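Local coordinates for protein Vpx (Simian immunodeficiency virus, PDB 4CC9) that redirects the host CUL4A-DDB1 E3 ubiquitin ligase, through direct binding to DCAF1, to mark the restriction factor SAMHD1 for proteasomal degradation, at residues 43-47 / 85-89. Sequence-based numbering, arbitrary orientation.
With ZN (zinc ion), chain F.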
loop_
_atom_site.group_PDB
_atom_site.type_symbol
_atom_site.label_atom_id
_atom_site.label_comp_id
_atom_site.label_asym_id
_atom_site.label_seq_id
_atom_site.Cartn_x
_atom_site.Cartn_y
_atom_site.Cartn_z
ATOM N N ALA B 43 1.980 18.297 -6.648
ATOM C CA ALA B 43 2.385 17.564 -7.849
ATOM C C ALA B 43 3.373 18.308 -8.743
ATOM O O ALA B 43 4.126 17.670 -9.479
ATOM C CB ALA B 43 1.173 17.140 -8.657
ATOM N N VAL B 44 3.372 19.641 -8.697
ATOM C CA VAL B 44 4.303 20.396 -9.542
ATOM C C VAL B 44 5.755 20.254 -9.069
ATOM O O VAL B 44 6.670 20.616 -9.793
ATOM C CB VAL B 44 3.920 21.902 -9.717
ATOM C CG1 VAL B 44 2.700 22.061 -10.618
ATOM C CG2 VAL B 44 3.685 22.583 -8.369
ATOM N N ASN B 45 5.966 19.710 -7.873
ATOM C CA ASN B 45 7.322 19.410 -7.408
ATOM C C ASN B 45 7.798 18.001 -7.771
ATOM O O ASN B 45 8.902 17.609 -7.403
ATOM C CB ASN B 45 7.426 19.583 -5.889
ATOM C CG ASN B 45 7.103 20.994 -5.435
ATOM O OD1 ASN B 45 7.317 21.957 -6.168
ATOM N ND2 ASN B 45 6.589 21.123 -4.214
ATOM N N HIS B 46 6.971 17.236 -8.482
ATOM C CA HIS B 46 7.307 15.848 -8.805
ATOM C C HIS B 46 7.043 15.520 -10.266
ATOM O O HIS B 46 7.777 14.751 -10.879
ATOM C CB HIS B 46 6.498 14.873 -7.940
ATOM C CG HIS B 46 6.766 14.999 -6.474
ATOM N ND1 HIS B 46 7.766 14.289 -5.834
ATOM C CD2 HIS B 46 6.163 15.744 -5.521
ATOM C CE1 HIS B 46 7.766 14.596 -4.551
ATOM N NE2 HIS B 46 6.807 15.476 -4.333
ATOM N N LEU B 47 5.971 16.083 -10.815
ATOM C CA LEU B 47 5.548 15.745 -12.167
ATOM C C LEU B 47 5.779 16.950 -13.059
ATOM O O LEU B 47 5.766 18.084 -12.573
ATOM C CB LEU B 47 4.065 15.349 -12.180
ATOM C CG LEU B 47 3.634 14.312 -11.135
ATOM C CD1 LEU B 47 2.153 14.048 -11.208
ATOM C CD2 LEU B 47 4.407 13.007 -11.306
ATOM N N ALA B 85 -1.434 9.056 -10.678
ATOM C CA ALA B 85 -0.141 9.497 -11.196
ATOM C C ALA B 85 0.856 9.647 -10.045
ATOM O O ALA B 85 2.008 9.218 -10.150
ATOM C CB ALA B 85 -0.280 10.825 -11.973
ATOM N N MET B 86 0.411 10.234 -8.937
ATOM C CA MET B 86 1.306 10.445 -7.793
ATOM C C MET B 86 1.709 9.114 -7.173
ATOM O O MET B 86 2.866 8.930 -6.795
ATOM C CB MET B 86 0.658 11.340 -6.734
ATOM C CG MET B 86 0.581 12.796 -7.139
ATOM S SD MET B 86 2.227 13.524 -7.267
ATOM C CE MET B 86 2.719 13.523 -5.537
ATOM N N PHE B 87 0.751 8.190 -7.086
ATOM C CA PHE B 87 1.019 6.840 -6.593
ATOM C C PHE B 87 2.111 6.180 -7.434
ATOM O O PHE B 87 3.035 5.575 -6.901
ATOM C CB PHE B 87 -0.268 6.009 -6.641
ATOM C CG PHE B 87 -0.078 4.529 -6.377
ATOM C CD1 PHE B 87 -0.052 4.028 -5.074
ATOM C CD2 PHE B 87 0.015 3.630 -7.431
ATOM C CE1 PHE B 87 0.093 2.641 -4.820
ATOM C CE2 PHE B 87 0.151 2.245 -7.199
ATOM C CZ PHE B 87 0.187 1.751 -5.888
ATOM N N MET B 88 2.003 6.285 -8.751
ATOM C CA MET B 88 3.006 5.672 -9.611
ATOM C C MET B 88 4.380 6.322 -9.413
ATOM O O MET B 88 5.402 5.633 -9.367
ATOM C CB MET B 88 2.569 5.722 -11.077
ATOM C CG MET B 88 1.430 4.738 -11.387
ATOM S SD MET B 88 0.883 4.711 -13.114
ATOM C CE MET B 88 0.125 6.324 -13.259
ATOM N N HIS B 89 4.403 7.642 -9.257
ATOM C CA HIS B 89 5.678 8.344 -9.074
ATOM C C HIS B 89 6.383 7.924 -7.785
ATOM O O HIS B 89 7.593 7.709 -7.776
ATOM C CB HIS B 89 5.475 9.861 -9.096
ATOM C CG HIS B 89 6.712 10.643 -8.779
ATOM N ND1 HIS B 89 7.669 10.939 -9.731
ATOM C CD2 HIS B 89 7.140 11.196 -7.625
ATOM C CE1 HIS B 89 8.637 11.641 -9.169
ATOM N NE2 HIS B 89 8.347 11.811 -7.892
HETATM ZN ZN ZN F . 9.223 13.181 -6.619
#
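Ala85 begins the contact on helix 71-91: its CB meets one methyl of Leu47, CD1, at 4.1 Å. Met86 is bent at both chi2 and chi3; its thioether is folded toward the loop, and SD sits 4.0 Å from CB of Ala43 and equally far from CD1 of Leu47. Its CE comes obliquely to within 4.1 Å of CD2 of the His46 ring, away from the metal-binding nitrogen. Residues 85-88 also pack against the chain of another protein, the ring of Phe87 meeting an aromatic side chain there. One turn after Ala85, His89 has CG anti to the backbone N (chi1 174°), which carries the imidazole out towards the loop, while its CB touches the other Leu47 methyl, CD2, at 4.0 Å. Zinc joins the two rings: it lies 2.0 Å from ND1 of His46 and 2.1 Å from NE2 of His89. The imidazole planes are inclined at 69°, an oblique pairing, and CB of His46 lies over one face of the His89 ring, 3.9 Å from its centroid. The loop is itself held by Ala43 O, which accepts from both His46 N and Leu47 N. Cys94 and Cys96 complete a four-residue His2Cys2 zinc site, which ties the loop between helices 25-43 and 49-66 to helix 71-91 in the three-helix Vpx fold.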